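PDB 6LRF: Alr4995 protein from Nostoc sp., which acts as a bifunctional arginine dihydrolase and ornithine cyclodeaminase, the first activity probably in its GME-family part and the second probably in its Rossmann-fold part. Local coordinates for residues S285-E291 / A330-S336; M306-T310 / E345-L350. All blocks are in the same frame, centred on the assembly; numbering follows the deposited sequence.

Contact 1. Residues S285-E291 / A330-S336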
loop_
_atom_site.group_PDB
_atom_site.type_symbol
_atom_site.label_atom_id
_atom_site.label_comp_id
_atom_site.label_asym_id
_atom_site.label_seq_id
_atom_site.Cartn_x
_atom_site.Cartn_y
_atom_site.Cartn_z
ATOM N N SER B 285 -42.890 -11.904 13.829
ATOM C CA SER B 285 -42.413 -13.231 13.492
ATOM C C SER B 285 -42.944 -13.623 12.138
ATOM O O SER B 285 -44.031 -13.209 11.747
ATOM C CB SER B 285 -42.850 -14.253 14.537
ATOM O OG SER B 285 -41.885 -14.350 15.566
ATOM N N ARG B 286 -42.167 -14.445 11.443
ATOM C CA ARG B 286 -42.471 -14.847 10.084
ATOM C C ARG B 286 -41.725 -16.147 9.813
ATOM O O ARG B 286 -40.552 -16.273 10.142
ATOM C CB ARG B 286 -42.056 -13.746 9.111
ATOM C CG ARG B 286 -42.495 -13.930 7.684
ATOM C CD ARG B 286 -42.392 -12.610 6.956
ATOM N NE ARG B 286 -42.422 -12.770 5.507
ATOM C CZ ARG B 286 -42.587 -11.760 4.656
ATOM N NH1 ARG B 286 -42.750 -10.532 5.131
ATOM N NH2 ARG B 286 -42.596 -11.975 3.339
ATOM N N ILE B 287 -42.399 -17.133 9.244
ATOM C CA ILE B 287 -41.699 -18.347 8.875
ATOM C C ILE B 287 -41.288 -18.249 7.400
ATOM O O ILE B 287 -42.088 -17.892 6.542
ATOM C CB ILE B 287 -42.559 -19.596 9.132
ATOM C CG1 ILE B 287 -42.720 -19.818 10.643
ATOM C CG2 ILE B 287 -41.934 -20.833 8.483
ATOM C CD1 ILE B 287 -43.652 -20.975 11.010
ATOM N N ILE B 288 -40.020 -18.510 7.117
ATOM C CA ILE B 288 -39.560 -18.504 5.735
ATOM C C ILE B 288 -39.082 -19.901 5.348
ATOM O O ILE B 288 -38.772 -20.727 6.207
ATOM C CB ILE B 288 -38.435 -17.465 5.510
ATOM C CG1 ILE B 288 -37.257 -17.735 6.440
ATOM C CG2 ILE B 288 -38.954 -16.054 5.713
ATOM C CD1 ILE B 288 -36.087 -18.428 5.761
ATOM N N ARG B 289 -39.040 -20.171 4.052
ATOM C CA ARG B 289 -38.512 -21.442 3.568
ATOM C C ARG B 289 -37.309 -21.178 2.661
ATOM O O ARG B 289 -37.309 -20.224 1.880
ATOM C CB ARG B 289 -39.607 -22.224 2.836
ATOM C CG ARG B 289 -39.225 -23.617 2.365
ATOM C CD ARG B 289 -40.447 -24.320 1.793
ATOM N NE ARG B 289 -40.107 -25.532 1.054
ATOM C CZ ARG B 289 -39.969 -26.729 1.615
ATOM N NH1 ARG B 289 -40.130 -26.865 2.930
ATOM N NH2 ARG B 289 -39.666 -27.787 0.865
ATOM N N ILE B 290 -36.269 -21.997 2.796
ATOM C CA ILE B 290 -35.089 -21.894 1.935
ATOM C C ILE B 290 -34.763 -23.289 1.387
ATOM O O ILE B 290 -34.787 -24.266 2.129
ATOM C CB ILE B 290 -33.887 -21.285 2.696
ATOM C CG1 ILE B 290 -32.659 -21.210 1.799
ATOM C CG2 ILE B 290 -33.575 -22.059 3.965
ATOM C CD1 ILE B 290 -32.771 -20.134 0.744
ATOM N N GLU B 291 -34.521 -23.380 0.078
ATOM C CA GLU B 291 -34.228 -24.646 -0.597
ATOM C C GLU B 291 -32.917 -24.587 -1.388
ATOM O O GLU B 291 -32.532 -23.534 -1.897
ATOM C CB GLU B 291 -35.352 -25.024 -1.561
ATOM C CG GLU B 291 -36.600 -25.622 -0.947
ATOM C CD GLU B 291 -37.578 -26.136 -2.016
ATOM O OE1 GLU B 291 -37.228 -26.074 -3.216
ATOM O OE2 GLU B 291 -38.683 -26.613 -1.659
ATOM N N ALA B 330 -34.013 -28.700 2.125
ATOM C CA ALA B 330 -34.958 -27.625 2.430
ATOM C C ALA B 330 -34.985 -27.370 3.921
ATOM O O ALA B 330 -34.931 -28.301 4.717
ATOM C CB ALA B 330 -36.355 -27.967 1.926
ATOM N N ALA B 331 -35.079 -26.103 4.305
ATOM C CA ALA B 331 -35.207 -25.767 5.715
ATOM C C ALA B 331 -36.328 -24.740 5.935
ATOM O O ALA B 331 -36.586 -23.886 5.087
ATOM C CB ALA B 331 -33.882 -25.252 6.259
ATOM N N GLU B 332 -37.017 -24.847 7.065
ATOM C CA GLU B 332 -38.004 -23.844 7.436
ATOM C C GLU B 332 -37.502 -23.162 8.686
ATOM O O GLU B 332 -37.068 -23.810 9.639
ATOM C CB GLU B 332 -39.387 -24.461 7.626
ATOM C CG GLU B 332 -40.129 -24.591 6.290
ATOM C CD GLU B 332 -41.343 -25.514 6.334
ATOM O OE1 GLU B 332 -41.837 -25.817 7.445
ATOM O OE2 GLU B 332 -41.801 -25.935 5.243
ATOM N N VAL B 333 -37.509 -21.839 8.648
ATOM C CA VAL B 333 -36.878 -21.039 9.690
ATOM C C VAL B 333 -37.866 -19.982 10.185
ATOM O O VAL B 333 -38.456 -19.260 9.387
ATOM C CB VAL B 333 -35.585 -20.356 9.164
ATOM C CG1 VAL B 333 -34.955 -19.476 10.228
ATOM C CG2 VAL B 333 -34.568 -21.411 8.685
ATOM N N LYS B 334 -38.068 -19.907 11.494
ATOM C CA LYS B 334 -38.884 -18.833 12.044
ATOM C C LYS B 334 -37.965 -17.649 12.318
ATOM O O LYS B 334 -36.994 -17.769 13.052
ATOM C CB LYS B 334 -39.613 -19.278 13.315
ATOM C CG LYS B 334 -40.675 -18.294 13.811
ATOM C CD LYS B 334 -41.404 -18.826 15.045
ATOM C CE LYS B 334 -40.481 -18.934 16.261
ATOM N NZ LYS B 334 -40.114 -17.593 16.783
ATOM N N VAL B 335 -38.262 -16.518 11.696
ATOM C CA VAL B 335 -37.477 -15.303 11.876
ATOM C C VAL B 335 -38.233 -14.359 12.801
ATOM O O VAL B 335 -39.428 -14.161 12.616
ATOM C CB VAL B 335 -37.221 -14.586 10.536
ATOM C CG1 VAL B 335 -36.286 -13.405 10.738
ATOM C CG2 VAL B 335 -36.666 -15.555 9.498
ATOM N N SER B 336 -37.551 -13.789 13.791
ATOM C CA SER B 336 -38.167 -12.758 14.629
ATOM C C SER B 336 -37.391 -11.461 14.532
ATOM O O SER B 336 -36.166 -11.466 14.366
ATOM C CB SER B 336 -38.238 -13.197 16.102
ATOM O OG SER B 336 -38.977 -14.398 16.244
#
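Arg289 and Glu332 meet across two antiparallel strands. Arg289 NH1 lies 3.0 Å from Glu332 OE2 in a salt bridge whose hydrogen bond is weak, bent to 128° at the hydrogen. The carboxylate reaches the guanidinium at its edge, with the two planes 63° apart. The CB of Ala330 packs over one face of the same guanidinium, 3.5 Å from Arg289 NH2. On its own strand, Arg289 grips Glu291 side-on. Its NE and NH2 both donate to Glu291 OE2, the latter at 3.0 Å, on the anti side of the carboxylate. This two-nitrogen grip holds the guanidinium, and the weak bond to Glu332 adds to it. The arginine side chain leaves with CG anti to the backbone N (chi1 -176°) and stays extended to NE, which carries the charge over Ala330. Glu332 OE1 has a second partner in Asn318 ND2.

Farther along the face that carries Arg289, Glu332 and Ala330, Ser285 OG donates to Ser336 OG at 3.0 Å. Ser336 OG and Lys334 NZ both pair with Asp143. Ile287 CG1 lies 4.1 Å from Lys334 CG.

The other face is mostly apolar. Ile288 CG1 touches Val335 CG2 at 3.8 Å, and Ile288 CD1 lies beside Val333 CB. Ile290 CG2 rests on Ala331 CB. Ile290 packs on helix 299-310, and Val335 on both that helix and helix 340-352. Arg286 also points to this face and touches Met343.

Backbone pairing sets the register. Arg286, Ile288 and Ile290 each exchange two N-H...O bonds with Val335, Val333 and Ala331. These are adjacent antiparallel strands of a mixed beta-sheet with helices covering one face; the salt-bridge network is this protein's own feature.

Contact 2. Residues M306-T310 / E345-L350; sequences MIVDT and EIISLL
Thr310 meets Glu345 where helices 299-310 and 340-352 pack side by side. They belong to a beta-alpha-beta-beta-alpha unit, two helices on one face of the sheet that holds strand 329-337. The short segments run roughly antiparallel, at 151°, with their axes 9.5 Å apart. No hydrogen bond joins them, and the contact is side-chain packing.

Glu345 contributes its aliphatic part. Its CG lies 3.6 Å from Thr310 CG2, and the two side chains cross at about a right angle. The chain then bends at chi2 (96°). Glu345 OE1 has a weak hydrogen bond with Tyr191 OH.

Ile346 sits at the closest approach of the backbones, opposite Ile307. Its CG2 touches Ile307 CG1 at 4.0 Å, again nearly at a right angle. Its CG1 branch runs past Thr310 in the opposite direction, 3.9 Å from Thr310 CG2. Both isoleucines also reach Val335 of the sheet, so they fill the angle between the helices and the strand.

Leu349 meets two residues one helical turn apart. Its CB lies 3.8 Å from SE of Met306, which is modelled as selenomethionine. The extended Met306 chain carries SE across to the leucine. Leu349 CD1 comes within 3.4 Å of Thr310 OG1.

Leu350 closes the row towards the sheet, with its CD1 4.2 Å from Ile307 CD1.

The hydroxyl that Leu349 touches is held within its own helix. Thr310 OG1, beside its own backbone N (chi1 -53°), donates to Met306 O at 2.7 Å. Thr310 N donates to the same oxygen from the opposite face of its carbonyl plane.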
loop_
_atom_site.group_PDB
_atom_site.type_symbol
_atom_site.label_atom_id
_atom_site.label_comp_id
_atom_site.label_asym_id
_atom_site.label_seq_id
_atom_site.Cartn_x
_atom_site.Cartn_y
_atom_site.Cartn_z
HETATM N N MSE B 306 -27.165 -12.986 8.612
HETATM C CA MSE B 306 -27.849 -11.739 8.308
HETATM C C MSE B 306 -28.959 -11.440 9.293
HETATM O O MSE B 306 -29.106 -10.312 9.721
HETATM C CB MSE B 306 -28.442 -11.773 6.905
HETATM C CG MSE B 306 -27.434 -11.511 5.825
HETATM SE SE MSE B 306 -28.167 -11.987 4.075
HETATM C CE MSE B 306 -26.737 -11.192 2.976
ATOM N N ILE B 307 -29.770 -12.447 9.592
ATOM C CA ILE B 307 -30.849 -12.302 10.551
ATOM C C ILE B 307 -30.310 -11.718 11.868
ATOM O O ILE B 307 -30.725 -10.635 12.293
ATOM C CB ILE B 307 -31.549 -13.664 10.794
ATOM C CG1 ILE B 307 -32.248 -14.132 9.511
ATOM C CG2 ILE B 307 -32.523 -13.562 11.956
ATOM C CD1 ILE B 307 -32.911 -15.504 9.603
ATOM N N VAL B 308 -29.330 -12.386 12.473
ATOM C CA VAL B 308 -28.796 -11.938 13.768
ATOM C C VAL B 308 -28.032 -10.604 13.693
ATOM O O VAL B 308 -28.147 -9.754 14.595
ATOM C CB VAL B 308 -27.873 -13.015 14.391
ATOM C CG1 VAL B 308 -27.251 -12.516 15.683
ATOM C CG2 VAL B 308 -28.650 -14.284 14.633
ATOM N N ASP B 309 -27.265 -10.407 12.625
ATOM C CA ASP B 309 -26.461 -9.189 12.499
ATOM C C ASP B 309 -27.317 -7.941 12.343
ATOM O O ASP B 309 -26.938 -6.870 12.810
ATOM C CB ASP B 309 -25.493 -9.299 11.316
ATOM C CG ASP B 309 -24.269 -10.150 11.643
ATOM O OD1 ASP B 309 -24.241 -10.770 12.730
ATOM O OD2 ASP B 309 -23.335 -10.209 10.814
ATOM N N THR B 310 -28.465 -8.096 11.685
ATOM C CA THR B 310 -29.400 -6.994 11.432
ATOM C C THR B 310 -30.268 -6.663 12.666
ATOM O O THR B 310 -30.873 -5.590 12.752
ATOM C CB THR B 310 -30.306 -7.330 10.225
ATOM O OG1 THR B 310 -29.488 -7.684 9.099
ATOM C CG2 THR B 310 -31.202 -6.150 9.840
ATOM N N GLU B 345 -35.934 -4.972 6.887
ATOM C CA GLU B 345 -34.529 -4.995 6.538
ATOM C C GLU B 345 -34.047 -6.451 6.362
ATOM O O GLU B 345 -33.343 -6.780 5.395
ATOM C CB GLU B 345 -33.722 -4.267 7.601
ATOM C CG GLU B 345 -32.282 -4.012 7.219
ATOM C CD GLU B 345 -32.048 -2.619 6.641
ATOM O OE1 GLU B 345 -32.664 -1.636 7.138
ATOM O OE2 GLU B 345 -31.237 -2.515 5.688
ATOM N N ILE B 346 -34.456 -7.320 7.282
ATOM C CA ILE B 346 -34.102 -8.735 7.234
ATOM C C ILE B 346 -34.682 -9.425 6.010
ATOM O O ILE B 346 -33.973 -10.117 5.282
ATOM C CB ILE B 346 -34.582 -9.474 8.508
ATOM C CG1 ILE B 346 -33.794 -9.002 9.740
ATOM C CG2 ILE B 346 -34.480 -10.986 8.341
ATOM C CD1 ILE B 346 -34.465 -9.348 11.068
ATOM N N ILE B 347 -35.975 -9.249 5.786
ATOM C CA ILE B 347 -36.640 -9.894 4.663
ATOM C C ILE B 347 -36.048 -9.419 3.323
ATOM O O ILE B 347 -35.903 -10.218 2.389
ATOM C CB ILE B 347 -38.155 -9.641 4.715
ATOM C CG1 ILE B 347 -38.726 -10.237 6.006
ATOM C CG2 ILE B 347 -38.857 -10.243 3.500
ATOM C CD1 ILE B 347 -38.449 -11.712 6.162
ATOM N N SER B 348 -35.665 -8.144 3.242
ATOM C CA SER B 348 -35.007 -7.634 2.039
ATOM C C SER B 348 -33.708 -8.385 1.761
ATOM O O SER B 348 -33.413 -8.725 0.622
ATOM C CB SER B 348 -34.716 -6.135 2.158
ATOM O OG SER B 348 -35.921 -5.391 2.153
ATOM N N LEU B 349 -32.937 -8.660 2.802
ATOM C CA LEU B 349 -31.701 -9.408 2.624
ATOM C C LEU B 349 -32.005 -10.871 2.233
ATOM O O LEU B 349 -31.384 -11.427 1.318
ATOM C CB LEU B 349 -30.848 -9.326 3.897
ATOM C CG LEU B 349 -30.364 -7.909 4.256
ATOM C CD1 LEU B 349 -29.862 -7.808 5.703
ATOM C CD2 LEU B 349 -29.276 -7.430 3.289
ATOM N N LEU B 350 -32.985 -11.481 2.894
ATOM C CA LEU B 350 -33.308 -12.884 2.645
ATOM C C LEU B 350 -33.912 -13.126 1.257
ATOM O O LEU B 350 -33.709 -14.187 0.657
ATOM C CB LEU B 350 -34.269 -13.398 3.704
ATOM C CG LEU B 350 -33.678 -13.553 5.105
ATOM C CD1 LEU B 350 -34.724 -14.110 6.081
ATOM C CD2 LEU B 350 -32.437 -14.432 5.048
#

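Contacts 1 and 2 are two layers of one beta-alpha-beta-beta-alpha unit, their centres about 12 Å apart. Contact 1 joins strands within the sheet, and contact 2 joins the helices on it. Val335 links them: its CG2 packs 3.8 Å from Ile307 CD1. Arg286 also leans its aliphatic chain on Ile347. Strand 329-337 leads into helix 340-352. Contact 1 has a polar, largely solvent-facing side (Ser285, Arg289, Glu291, Glu332) and a buried one (Ile288, Ile290, Val333, Val335). Contact 2 has no exposed touching residue and lies nearer the chain centre, about 15 Å against 25 Å between centres. It has no polar bond across it and relies on apolar packing.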